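Local structure of epoxide hydrolase (3G02) at residues Asp30-Leu35 with Met298-Trp303; Cys209-Leu214 with Thr390-Gln395; Glu229-Ala234 with Pro354-Ala359; Pro44-Leu49 with Gly53-Thr58; Phe165-Asn170 with Gly192-Phe197. The protein probably hydrolyses epoxides to diols, as an alpha/beta-hydrolase-fold enzyme whose deposited form is an enantioselective variant obtained by directed evolution. The protein carries 9 engineered substitutions. All coordinates share one frame; numbering follows the deposited sequence.

Starting at the N terminus, helix 26-38 enters contact 1, whose partner in helix 292-304 lies 263 residues later; the long loop so closed encloses both contact 4 and contact 5. Contact 4 is local, folding 44-49 back on 53-58 before helix 59-71 begins. Contact 5 joins the starts of helices 167-180 and 194-205 beside the predicted nucleophile. Strand 209-214 then opens contact 2, which crosses contact 1 and closes at helix 382-396 near the C terminus. Contact 3 nests inside contact 2 and likewise crosses contact 1, tying 229-234 to 354-359. L214 CD2 packs 3.7 Å from S196 CA, so contacts 2 and 5 touch; contacts 1 and 4 both reach the second subunit.

Contact 1 of 5, residues Asp30-Leu35 with Met298-Trp303; sequences DDLKTL and MVSLYW
L32 and W303 carry most of this buried contact between two helix segments whose axes pass 11.8 Å apart at 113°. With its CG anti to the backbone N (chi1 176°), W303 sends its indole from helix 292-304 toward helix 26-38. The CD1 methyl of L32 lies over one face of the five-membered ring, 3.8 Å from its centroid and 24° off the normal, a CH-pi contact. The two side chains run past each other in opposite directions, and the methyl settles above the CD1-NE1 side of the pyrrole. L35 uses the edge instead: its CD1 stands 3.7 Å from W303 CZ2, near the plane of the indole. The other branch of L32 extends toward S300, with CD2 4.1 Å from OG; that hydroxyl is engaged with L296 O and W69 NE1. W303 NE1 is satisfied by a water that accepts from it at 3.2 Å. The same water donates to D31 OD2 at 2.6 Å, giving the largely apolar interface a polar bridge at its side. K40 of the second subunit packs on L35 and W303, which puts this helix pair at the subunit interface. Within the chain, W69 of helix 59-71 packs on L32, while P271, at the start of helix 271-284, touches both L32 and W303.

Contact 2 of 5, residues Cys209-Leu214 with Thr390-Gln395; sequences CKAVHL and TAFVEQ
F392 projects from helix 382-396 onto strand 209-214 and meets it with its ring, whose face is turned to H213. The H213 CB lies 4.1 Å from the ring centroid and 29° off the normal, a CH-pi contact made by the methylene at the root of the side chain. The imidazole itself is inclined to the phenyl: the planes make 54° and the centroids are 5.6 Å apart, an oblique pair that is neither stacked nor edge-to-face. At the far end of the phenyl, CZ comes 3.9 Å from A211 CB and 3.4 Å from V212 O. One ring thus spans three consecutive strand residues, touching the side chains of A211 and H213 and the backbone of V212 between them. Its reach follows from CG standing anti to the backbone N (chi1 174°), which carries the phenyl outward from the helix to the sheet. Both nitrogens of the buried H213 ring have partners on neighbouring strands, ND1 with Q190 OE1 and NE2 with S344 OG, which should fix its rotation. Strand 209-214 runs between strands 187-191 and 340-345 in the central sheet of the alpha/beta hydrolase fold, and helix 382-396 packs across this part of it. F366 of strand 362-369 adds an edge-to-face partner to F392.

Contact 3 of 5, residues Glu229-Ala234 with Pro354-Ala359; sequences ESLSAA and PRSWIA
The CG of L231 stands anti to its carbonyl carbon (chi1 -56°) and chi2 is fully extended (-180°), which carries both methyls toward the short helix 355-358. W357 has the same first-torsion arrangement (chi1 -79°), and its indole swings back toward the leucine. P354, at the N-cap position of that helix, completes the apolar cluster: L231 CD2 lies 3.6 Å from P354 CG, the leucine side chain crossing the pyrrolidine nearly at right angles. The same CD2 is 3.6 Å from S356 OG and approaches W357 NE1 at 4.0 Å, obliquely to the indole. The other methyl, CD1, is 4.2 Å from W357 CZ2. Within its own segment the indole is covered on one face by P354 CD, 3.5 Å above the ring plane and toward the rim. NE1 donates to P226 O, which should help hold the indole in place. At the margin, a water joins the two serines, donating to S230 OG at 2.8 Å and lying 3.0 Å from S356 OG. I239 of helix 233-248 touches L231, P354 and W357, so the loop leading into that long helix and its early turns pack against helix 355-358, which lies between strands 340-345 and 362-369 in the chain.

Contact 4 of 5, residues Pro44-Leu49 with Gly53-Thr58; sequences PTYESL and GRFGIT
This is a local, partly buried contact within the connection between helices 26-38 and 59-71, where Y46, E47 and S48 meet R54, F55 and T58 as the chain doubles back. F55 lies at its centre. The CG methylene of E47 sits over one face of the phenyl, 4.1 Å from the centroid and 27° off the normal, while the carboxylate plane is steeply inclined to the ring at 83°. A bend at chi2 (98°) turns the carboxylate away from F55, toward R316 of the second subunit. R54 CG covers the opposite face, 3.9 Å above the plane of the F55 ring. Y46 flanks the aromatic with CE2 3.9 Å from F55 CE2, and its OH lies 3.0 Å from R54 NH2; R54 NH1 bonds Q50 OE1 and forms a salt bridge with D52. A type I turn from G53 to G56 presents R54 and F55 at its corner. Farther along, S48 O lies 3.4 Å from T58 CA. One water fastens the two backbones, donating to E47 O and G56 O and accepting from F55 N at 3.0 Å. Within 44-49, T45 OG1 accepts from S48 N in an ST motif. The methylenes of E47 pack on F55 while its carboxylate pairs with R316 of the second subunit, which also makes a cation-pi contact with F55; the glutamate thus joins the loop's internal packing to the subunit interface.

Contact 5 of 5, residues Phe165-Asn170 with Gly192-Phe197; sequences FGLMDN and GDIGSF
L167 divides its two methyls between I194 and F197, joining the first turn of helix 167-180 to that of helix 194-205. With CG anti to the carbonyl carbon (chi1 -67°), the branch points at helix 194-205, and the fork at CG then sends CD1 to F197 and CD2 to I194. CD1 comes 3.5 Å from F197 CD2, approaching the phenyl obliquely. That ring reaches toward the leucine because its CG stands anti to the backbone N (chi1 -161°). I194 offers its gamma methyl instead, CG2 lying 3.9 Å from L167 CD2; both partners cross the leucine nearly at right angles. Near the helix start, N170 ND2 donates to G166 O at 3.0 Å from above the carbonyl plane, and D169 OD2 receives G166 N through its anti lone pair. In 192-197, D193, the predicted nucleophile, has OD2 met by I194 N at 2.9 Å from above the carboxylate plane. Its positive phi (53°) is consistent with the strained turn of a nucleophile elbow. I194 also packs on Y315, a predicted proton donor, and W318 touches all three apolar residues. Between the segments the contact is made by the methyls of L167 on I194 and F197 and is apolar, whereas polar bonds within 165-170 hold the helix start, and I194 N together with W118 N grips the D193 carboxylate.

Contact 1 of 5, residues Asp30-Leu35 with Met298-Trp303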
# COMPACT_ATOMS: atom_id res chain seq x y z
N ASP A 30 -2.20 20.91 19.16
CA ASP A 30 -2.93 20.17 20.19
C ASP A 30 -3.68 19.00 19.56
O ASP A 30 -3.66 17.89 20.11
CB ASP A 30 -3.93 21.08 20.91
CG ASP A 30 -3.26 22.20 21.70
OD1 ASP A 30 -2.04 22.11 21.98
OD2 ASP A 30 -3.96 23.17 22.03
N ASP A 31 -4.32 19.25 18.42
CA ASP A 31 -5.07 18.22 17.70
C ASP A 31 -4.14 17.07 17.30
O ASP A 31 -4.48 15.90 17.48
CB ASP A 31 -5.76 18.80 16.47
CG ASP A 31 -6.95 17.96 16.01
OD1 ASP A 31 -7.73 17.50 16.87
OD2 ASP A 31 -7.11 17.77 14.78
N LEU A 32 -2.96 17.42 16.79
CA LEU A 32 -1.96 16.42 16.43
C LEU A 32 -1.57 15.55 17.62
O LEU A 32 -1.57 14.32 17.52
CB LEU A 32 -0.73 17.07 15.78
CG LEU A 32 0.52 16.21 15.53
CD1 LEU A 32 0.19 14.97 14.68
CD2 LEU A 32 1.62 17.02 14.88
N LYS A 33 -1.27 16.16 18.76
CA LYS A 33 -0.86 15.39 19.94
C LYS A 33 -1.99 14.51 20.48
O LYS A 33 -1.74 13.39 20.93
CB LYS A 33 -0.25 16.29 21.02
CG LYS A 33 1.02 17.02 20.58
CD LYS A 33 2.16 16.07 20.20
CE LYS A 33 3.17 16.74 19.27
NZ LYS A 33 3.95 17.82 19.94
N THR A 34 -3.23 15.01 20.43
CA THR A 34 -4.40 14.21 20.80
C THR A 34 -4.52 12.98 19.91
O THR A 34 -4.73 11.87 20.41
CB THR A 34 -5.69 15.05 20.73
OG1 THR A 34 -5.66 16.05 21.77
CG2 THR A 34 -6.94 14.18 20.92
N LEU A 35 -4.35 13.16 18.60
CA LEU A 35 -4.49 12.04 17.67
C LEU A 35 -3.30 11.08 17.74
O LEU A 35 -3.48 9.88 17.52
CB LEU A 35 -4.76 12.53 16.25
CG LEU A 35 -6.01 13.41 16.04
CD1 LEU A 35 -6.21 13.73 14.57
CD2 LEU A 35 -7.27 12.77 16.63
N MET A 298 9.59 16.00 9.56
CA MET A 298 9.10 15.83 8.19
C MET A 298 7.68 15.28 8.15
O MET A 298 6.86 15.73 7.36
CB MET A 298 10.04 14.93 7.38
CG MET A 298 11.46 15.45 7.23
SD MET A 298 11.58 17.18 6.71
CE MET A 298 13.27 17.23 6.10
N VAL A 299 7.42 14.29 9.00
CA VAL A 299 6.09 13.70 9.08
C VAL A 299 5.06 14.70 9.63
O VAL A 299 3.96 14.81 9.09
CB VAL A 299 6.09 12.37 9.88
CG1 VAL A 299 4.68 11.86 10.12
CG2 VAL A 299 6.91 11.31 9.15
N SER A 300 5.44 15.44 10.67
CA SER A 300 4.55 16.47 11.22
C SER A 300 4.24 17.54 10.18
O SER A 300 3.10 17.98 10.07
CB SER A 300 5.17 17.11 12.47
OG SER A 300 5.33 16.15 13.50
N LEU A 301 5.25 17.95 9.42
CA LEU A 301 5.07 18.91 8.34
C LEU A 301 4.05 18.42 7.32
O LEU A 301 3.14 19.16 6.93
CB LEU A 301 6.42 19.20 7.66
CG LEU A 301 6.43 20.08 6.41
CD1 LEU A 301 5.90 21.49 6.69
CD2 LEU A 301 7.84 20.12 5.83
N TYR A 302 4.19 17.16 6.89
CA TYR A 302 3.21 16.55 5.99
C TYR A 302 1.81 16.50 6.61
O TYR A 302 0.81 16.80 5.95
CB TYR A 302 3.65 15.14 5.60
CG TYR A 302 4.37 15.06 4.27
CD1 TYR A 302 5.46 15.89 3.99
CD2 TYR A 302 3.99 14.13 3.31
CE1 TYR A 302 6.13 15.80 2.78
CE2 TYR A 302 4.66 14.03 2.10
CZ TYR A 302 5.73 14.87 1.84
OH TYR A 302 6.38 14.77 0.64
N TRP A 303 1.75 16.12 7.89
CA TRP A 303 0.46 15.99 8.58
C TRP A 303 -0.28 17.32 8.64
O TRP A 303 -1.46 17.41 8.27
CB TRP A 303 0.66 15.45 10.00
CG TRP A 303 -0.64 15.40 10.76
CD1 TRP A 303 -1.10 16.33 11.65
CD2 TRP A 303 -1.65 14.39 10.68
NE1 TRP A 303 -2.33 15.96 12.14
CE2 TRP A 303 -2.69 14.77 11.56
CE3 TRP A 303 -1.78 13.20 9.95
CZ2 TRP A 303 -3.85 14.00 11.73
CZ3 TRP A 303 -2.93 12.44 10.11
CH2 TRP A 303 -3.95 12.84 11.00
O HOH W 1 -5.14 17.03 13.22

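Contact 2 of 5, residues Cys209-Leu214 with Thr390-Gln395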
# COMPACT_ATOMS: atom_id res chain seq x y z
N CYS A 209 14.59 26.79 -19.73
CA CYS A 209 15.47 25.85 -19.03
C CYS A 209 16.70 25.59 -19.90
O CYS A 209 16.58 25.05 -20.99
CB CYS A 209 14.74 24.54 -18.73
SG CYS A 209 15.77 23.33 -17.88
N LYS A 210 17.88 25.96 -19.40
CA LYS A 210 19.10 25.91 -20.21
C LYS A 210 20.00 24.71 -19.91
O LYS A 210 20.81 24.31 -20.75
CB LYS A 210 19.90 27.21 -20.07
CG LYS A 210 19.12 28.48 -20.40
CD LYS A 210 18.71 28.55 -21.87
CE LYS A 210 17.89 29.80 -22.13
NZ LYS A 210 17.44 29.88 -23.55
N ALA A 211 19.86 24.15 -18.71
CA ALA A 211 20.67 23.01 -18.27
C ALA A 211 19.97 22.28 -17.13
O ALA A 211 19.17 22.88 -16.40
CB ALA A 211 22.07 23.47 -17.84
N VAL A 212 20.28 20.99 -16.99
CA VAL A 212 19.66 20.16 -15.96
C VAL A 212 20.72 19.33 -15.22
O VAL A 212 21.51 18.62 -15.85
CB VAL A 212 18.59 19.20 -16.55
CG1 VAL A 212 17.92 18.38 -15.46
CG2 VAL A 212 17.53 19.99 -17.31
N HIS A 213 20.72 19.43 -13.89
CA HIS A 213 21.53 18.55 -13.05
C HIS A 213 20.59 17.67 -12.22
O HIS A 213 19.68 18.18 -11.57
CB HIS A 213 22.45 19.34 -12.13
CG HIS A 213 23.22 18.48 -11.17
ND1 HIS A 213 22.69 18.04 -9.98
CD2 HIS A 213 24.47 17.98 -11.24
CE1 HIS A 213 23.58 17.30 -9.35
NE2 HIS A 213 24.67 17.24 -10.09
N LEU A 214 20.84 16.37 -12.26
CA LEU A 214 20.03 15.40 -11.51
C LEU A 214 20.88 14.56 -10.56
O LEU A 214 22.05 14.30 -10.82
CB LEU A 214 19.30 14.45 -12.47
CG LEU A 214 18.43 15.03 -13.58
CD1 LEU A 214 17.81 13.90 -14.39
CD2 LEU A 214 17.36 15.96 -13.03
N THR A 390 27.50 23.42 -7.99
CA THR A 390 28.33 24.59 -8.25
C THR A 390 29.30 24.33 -9.39
O THR A 390 29.42 25.15 -10.31
CB THR A 390 29.09 25.02 -6.98
OG1 THR A 390 28.16 25.33 -5.94
CG2 THR A 390 29.94 26.26 -7.26
N ALA A 391 29.98 23.19 -9.35
CA ALA A 391 30.91 22.80 -10.41
C ALA A 391 30.21 22.66 -11.76
O ALA A 391 30.74 23.06 -12.80
CB ALA A 391 31.64 21.51 -10.04
N PHE A 392 29.00 22.10 -11.74
CA PHE A 392 28.20 21.92 -12.96
C PHE A 392 27.85 23.26 -13.60
O PHE A 392 28.01 23.43 -14.81
CB PHE A 392 26.94 21.10 -12.65
CG PHE A 392 25.99 20.98 -13.82
CD1 PHE A 392 26.29 20.17 -14.91
CD2 PHE A 392 24.78 21.67 -13.82
CE1 PHE A 392 25.41 20.05 -15.98
CE2 PHE A 392 23.90 21.57 -14.88
CZ PHE A 392 24.21 20.75 -15.97
N VAL A 393 27.37 24.20 -12.78
CA VAL A 393 27.00 25.53 -13.26
C VAL A 393 28.22 26.25 -13.84
O VAL A 393 28.15 26.83 -14.93
CB VAL A 393 26.35 26.40 -12.15
CG1 VAL A 393 26.02 27.79 -12.68
CG2 VAL A 393 25.08 25.73 -11.62
N GLU A 394 29.34 26.19 -13.12
CA GLU A 394 30.59 26.80 -13.58
C GLU A 394 31.03 26.26 -14.94
O GLU A 394 31.53 27.01 -15.78
CB GLU A 394 31.70 26.61 -12.54
CG GLU A 394 31.55 27.48 -11.30
CD GLU A 394 32.56 27.17 -10.21
OE1 GLU A 394 33.34 26.20 -10.36
OE2 GLU A 394 32.57 27.89 -9.19
N GLN A 395 30.82 24.96 -15.15
CA GLN A 395 31.20 24.31 -16.40
C GLN A 395 30.31 24.72 -17.58
O GLN A 395 30.82 24.97 -18.68
CB GLN A 395 31.19 22.78 -16.24
CG GLN A 395 31.63 22.02 -17.49
CD GLN A 395 31.51 20.51 -17.35
OE1 GLN A 395 30.99 19.84 -18.23
NE2 GLN A 395 32.01 19.98 -16.24

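Contact 3 of 5, residues Glu229-Ala234 with Pro354-Ala359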
# COMPACT_ATOMS: atom_id res chain seq x y z
N GLU A 229 26.06 -7.05 -18.96
CA GLU A 229 27.36 -7.73 -19.07
C GLU A 229 28.53 -6.76 -19.21
O GLU A 229 29.64 -7.08 -18.81
CB GLU A 229 27.36 -8.70 -20.25
CG GLU A 229 26.56 -9.98 -20.02
CD GLU A 229 25.07 -9.79 -20.21
OE1 GLU A 229 24.66 -8.83 -20.89
OE2 GLU A 229 24.30 -10.62 -19.68
N SER A 230 28.26 -5.60 -19.80
CA SER A 230 29.30 -4.59 -20.01
C SER A 230 29.61 -3.77 -18.76
O SER A 230 30.58 -3.01 -18.72
CB SER A 230 28.90 -3.65 -21.15
OG SER A 230 27.92 -2.71 -20.73
N LEU A 231 28.78 -3.92 -17.73
CA LEU A 231 28.91 -3.12 -16.51
C LEU A 231 29.96 -3.69 -15.57
O LEU A 231 30.18 -4.90 -15.53
CB LEU A 231 27.56 -3.02 -15.79
CG LEU A 231 26.38 -2.46 -16.59
CD1 LEU A 231 25.14 -2.44 -15.71
CD2 LEU A 231 26.68 -1.07 -17.15
N SER A 232 30.60 -2.80 -14.81
CA SER A 232 31.58 -3.20 -13.79
C SER A 232 30.90 -3.98 -12.67
O SER A 232 29.67 -3.93 -12.52
CB SER A 232 32.29 -1.98 -13.23
OG SER A 232 31.42 -1.20 -12.42
N ALA A 233 31.69 -4.71 -11.89
CA ALA A 233 31.16 -5.48 -10.75
C ALA A 233 30.35 -4.59 -9.81
O ALA A 233 29.27 -4.97 -9.36
CB ALA A 233 32.29 -6.17 -10.01
N ALA A 234 30.88 -3.40 -9.52
CA ALA A 234 30.21 -2.40 -8.68
C ALA A 234 28.91 -1.93 -9.32
O ALA A 234 27.89 -1.77 -8.64
CB ALA A 234 31.13 -1.22 -8.41
N PRO A 354 23.94 2.98 -13.79
CA PRO A 354 25.31 3.44 -14.02
C PRO A 354 25.42 4.60 -15.01
O PRO A 354 24.47 4.89 -15.74
CB PRO A 354 25.99 2.19 -14.60
CG PRO A 354 24.90 1.52 -15.35
CD PRO A 354 23.64 1.75 -14.55
N ARG A 355 26.59 5.23 -15.03
CA ARG A 355 26.89 6.33 -15.95
C ARG A 355 26.55 6.01 -17.41
O ARG A 355 25.93 6.83 -18.09
CB ARG A 355 28.36 6.75 -15.82
CG ARG A 355 28.75 7.90 -16.74
CD ARG A 355 30.19 8.33 -16.54
NE ARG A 355 30.52 9.46 -17.41
CZ ARG A 355 31.53 10.30 -17.22
NH1 ARG A 355 32.34 10.16 -16.17
NH2 ARG A 355 31.73 11.29 -18.08
N SER A 356 26.96 4.83 -17.88
CA SER A 356 26.76 4.45 -19.29
C SER A 356 25.29 4.31 -19.68
O SER A 356 24.94 4.39 -20.86
CB SER A 356 27.52 3.16 -19.61
OG SER A 356 27.02 2.07 -18.86
N TRP A 357 24.42 4.10 -18.69
CA TRP A 357 22.98 4.05 -18.93
C TRP A 357 22.42 5.47 -18.92
O TRP A 357 21.66 5.84 -19.81
CB TRP A 357 22.29 3.20 -17.86
CG TRP A 357 22.40 1.72 -18.07
CD1 TRP A 357 23.32 1.05 -18.84
CD2 TRP A 357 21.59 0.71 -17.46
NE1 TRP A 357 23.11 -0.30 -18.76
CE2 TRP A 357 22.05 -0.54 -17.92
CE3 TRP A 357 20.50 0.75 -16.58
CZ2 TRP A 357 21.47 -1.75 -17.53
CZ3 TRP A 357 19.91 -0.45 -16.19
CH2 TRP A 357 20.40 -1.68 -16.66
N ILE A 358 22.80 6.25 -17.92
CA ILE A 358 22.36 7.65 -17.80
C ILE A 358 22.77 8.46 -19.04
O ILE A 358 22.02 9.32 -19.51
CB ILE A 358 22.90 8.29 -16.50
CG1 ILE A 358 22.34 7.54 -15.28
CG2 ILE A 358 22.56 9.78 -16.43
CD1 ILE A 358 23.13 7.72 -14.01
N ALA A 359 23.96 8.16 -19.57
CA ALA A 359 24.49 8.83 -20.76
C ALA A 359 23.61 8.67 -22.01
O ALA A 359 23.66 9.51 -22.91
CB ALA A 359 25.91 8.35 -21.04
O HOH W 2 28.74 -0.14 -19.86

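Contact 4 of 5, residues Pro44-Leu49 with Gly53-Thr58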
# COMPACT_ATOMS: atom_id res chain seq x y z
N PRO A 44 1.95 -7.13 18.45
CA PRO A 44 3.20 -7.64 17.91
C PRO A 44 2.97 -8.84 16.98
O PRO A 44 2.06 -9.65 17.21
CB PRO A 44 3.98 -8.08 19.15
CG PRO A 44 2.99 -8.15 20.25
CD PRO A 44 1.92 -7.17 19.92
N THR A 45 3.76 -8.91 15.92
CA THR A 45 3.70 -10.03 14.99
C THR A 45 5.12 -10.46 14.70
O THR A 45 6.07 -9.72 14.96
CB THR A 45 3.02 -9.64 13.65
OG1 THR A 45 3.72 -8.53 13.08
CG2 THR A 45 1.55 -9.28 13.85
N TYR A 46 5.27 -11.66 14.15
CA TYR A 46 6.57 -12.13 13.68
C TYR A 46 7.25 -11.04 12.84
O TYR A 46 8.42 -10.73 13.05
CB TYR A 46 6.41 -13.42 12.87
CG TYR A 46 7.67 -13.86 12.14
CD1 TYR A 46 8.72 -14.46 12.83
CD2 TYR A 46 7.79 -13.70 10.76
CE1 TYR A 46 9.88 -14.87 12.17
CE2 TYR A 46 8.94 -14.11 10.08
CZ TYR A 46 9.98 -14.70 10.80
OH TYR A 46 11.11 -15.11 10.14
N GLU A 47 6.50 -10.46 11.91
CA GLU A 47 7.06 -9.48 10.99
C GLU A 47 7.55 -8.23 11.70
O GLU A 47 8.62 -7.70 11.36
CB GLU A 47 6.04 -9.11 9.92
CG GLU A 47 5.59 -10.29 9.05
CD GLU A 47 4.28 -10.89 9.52
OE1 GLU A 47 4.02 -10.90 10.74
OE2 GLU A 47 3.49 -11.33 8.65
N SER A 48 6.79 -7.76 12.68
CA SER A 48 7.11 -6.51 13.37
C SER A 48 8.20 -6.68 14.42
O SER A 48 8.69 -5.70 14.98
CB SER A 48 5.86 -5.88 13.99
OG SER A 48 5.49 -6.53 15.20
N LEU A 49 8.58 -7.93 14.67
CA LEU A 49 9.64 -8.24 15.62
C LEU A 49 10.97 -8.56 14.95
O LEU A 49 11.93 -8.95 15.61
CB LEU A 49 9.21 -9.40 16.53
CG LEU A 49 8.04 -9.10 17.47
CD1 LEU A 49 7.52 -10.38 18.12
CD2 LEU A 49 8.40 -8.04 18.52
N GLY A 53 14.16 -5.27 9.98
CA GLY A 53 13.09 -4.47 9.39
C GLY A 53 12.74 -4.82 7.95
O GLY A 53 12.23 -3.98 7.21
N ARG A 54 13.00 -6.06 7.54
CA ARG A 54 12.78 -6.47 6.15
C ARG A 54 11.30 -6.46 5.75
O ARG A 54 10.99 -6.43 4.55
CB ARG A 54 13.42 -7.83 5.87
CG ARG A 54 12.73 -9.02 6.50
CD ARG A 54 13.57 -10.27 6.31
NE ARG A 54 12.97 -11.44 6.92
CZ ARG A 54 13.06 -11.76 8.21
NH1 ARG A 54 13.74 -10.97 9.04
NH2 ARG A 54 12.48 -12.86 8.66
N PHE A 55 10.41 -6.49 6.74
CA PHE A 55 8.97 -6.40 6.48
C PHE A 55 8.41 -5.00 6.76
O PHE A 55 7.20 -4.81 6.76
CB PHE A 55 8.21 -7.45 7.30
CG PHE A 55 8.61 -8.87 6.99
CD1 PHE A 55 8.47 -9.39 5.70
CD2 PHE A 55 9.11 -9.70 7.99
CE1 PHE A 55 8.83 -10.70 5.41
CE2 PHE A 55 9.47 -11.02 7.71
CZ PHE A 55 9.32 -11.52 6.42
N GLY A 56 9.30 -4.04 6.97
CA GLY A 56 8.89 -2.67 7.25
C GLY A 56 9.17 -2.31 8.69
O GLY A 56 9.94 -2.99 9.37
N ILE A 57 8.52 -1.24 9.17
CA ILE A 57 8.83 -0.69 10.49
C ILE A 57 8.56 -1.69 11.61
O ILE A 57 7.59 -2.44 11.58
CB ILE A 57 8.07 0.62 10.77
CG1 ILE A 57 6.56 0.40 10.65
CG2 ILE A 57 8.54 1.73 9.82
CD1 ILE A 57 5.77 1.04 11.75
N THR A 58 9.44 -1.69 12.61
CA THR A 58 9.29 -2.61 13.73
C THR A 58 8.35 -2.04 14.78
O THR A 58 8.13 -0.83 14.86
CB THR A 58 10.65 -2.89 14.40
OG1 THR A 58 11.16 -1.68 14.97
CG2 THR A 58 11.65 -3.46 13.40
O HOH W 3 10.07 -5.84 9.65

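Contact 5 of 5, residues Phe165-Asn170 with Gly192-Phe197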
# COMPACT_ATOMS: atom_id res chain seq x y z
N PHE A 165 -4.11 16.21 -13.15
CA PHE A 165 -2.89 17.01 -13.06
C PHE A 165 -1.73 16.03 -13.08
O PHE A 165 -1.74 15.05 -12.33
CB PHE A 165 -2.90 17.81 -11.76
CG PHE A 165 -2.08 19.09 -11.81
CD1 PHE A 165 -2.58 20.23 -12.43
CD2 PHE A 165 -0.84 19.15 -11.19
CE1 PHE A 165 -1.84 21.42 -12.45
CE2 PHE A 165 -0.09 20.33 -11.20
CZ PHE A 165 -0.59 21.46 -11.83
N GLY A 166 -0.74 16.28 -13.93
CA GLY A 166 0.36 15.34 -14.11
C GLY A 166 1.72 15.99 -14.07
O GLY A 166 1.86 17.13 -13.64
N LEU A 167 2.72 15.24 -14.55
CA LEU A 167 4.11 15.68 -14.49
C LEU A 167 4.38 16.91 -15.36
O LEU A 167 5.10 17.81 -14.94
CB LEU A 167 5.06 14.53 -14.84
CG LEU A 167 5.08 13.38 -13.82
CD1 LEU A 167 5.52 12.07 -14.44
CD2 LEU A 167 5.95 13.74 -12.61
N MET A 168 3.77 16.96 -16.55
CA MET A 168 3.92 18.12 -17.43
C MET A 168 3.33 19.38 -16.82
O MET A 168 3.88 20.48 -16.96
CB MET A 168 3.29 17.85 -18.80
CG MET A 168 3.58 18.93 -19.85
SD MET A 168 5.35 19.12 -20.20
CE MET A 168 5.71 17.57 -21.02
N ASP A 169 2.20 19.23 -16.13
CA ASP A 169 1.57 20.33 -15.42
C ASP A 169 2.48 20.88 -14.32
O ASP A 169 2.58 22.10 -14.14
CB ASP A 169 0.24 19.88 -14.81
CG ASP A 169 -0.80 19.52 -15.86
OD1 ASP A 169 -1.04 20.34 -16.78
OD2 ASP A 169 -1.38 18.43 -15.76
N ASN A 170 3.13 19.98 -13.60
CA ASN A 170 4.12 20.37 -12.60
C ASN A 170 5.27 21.17 -13.21
O ASN A 170 5.67 22.20 -12.68
CB ASN A 170 4.66 19.15 -11.86
CG ASN A 170 3.80 18.74 -10.68
OD1 ASN A 170 4.11 19.07 -9.54
ND2 ASN A 170 2.71 18.03 -10.94
N GLY A 192 15.92 15.84 -7.93
CA GLY A 192 16.01 14.47 -7.44
C GLY A 192 14.61 13.89 -7.37
O GLY A 192 13.63 14.64 -7.40
N ASP A 193 14.51 12.57 -7.28
CA ASP A 193 13.23 11.88 -7.14
C ASP A 193 12.24 12.32 -8.22
O ASP A 193 12.62 12.44 -9.40
CB ASP A 193 12.69 12.10 -5.72
CG ASP A 193 11.71 11.04 -5.31
OD1 ASP A 193 12.16 9.90 -5.10
OD2 ASP A 193 10.50 11.33 -5.23
N ILE A 194 10.99 12.57 -7.86
CA ILE A 194 9.98 13.03 -8.82
C ILE A 194 10.44 14.34 -9.48
O ILE A 194 10.24 14.54 -10.67
CB ILE A 194 8.60 13.17 -8.16
CG1 ILE A 194 8.09 11.79 -7.74
CG2 ILE A 194 7.59 13.84 -9.12
CD1 ILE A 194 6.95 11.82 -6.73
N GLY A 195 11.10 15.19 -8.69
CA GLY A 195 11.68 16.42 -9.21
C GLY A 195 12.64 16.22 -10.38
O GLY A 195 12.79 17.12 -11.21
N SER A 196 13.30 15.06 -10.43
CA SER A 196 14.17 14.72 -11.56
C SER A 196 13.36 14.64 -12.84
O SER A 196 13.76 15.19 -13.87
CB SER A 196 14.91 13.41 -11.33
OG SER A 196 16.02 13.58 -10.47
N PHE A 197 12.22 13.95 -12.78
CA PHE A 197 11.39 13.78 -13.97
C PHE A 197 10.80 15.12 -14.40
O PHE A 197 10.76 15.41 -15.59
CB PHE A 197 10.31 12.71 -13.81
CG PHE A 197 9.77 12.23 -15.14
CD1 PHE A 197 10.37 11.16 -15.80
CD2 PHE A 197 8.71 12.89 -15.75
CE1 PHE A 197 9.89 10.73 -17.04
CE2 PHE A 197 8.22 12.46 -16.99
CZ PHE A 197 8.82 11.38 -17.63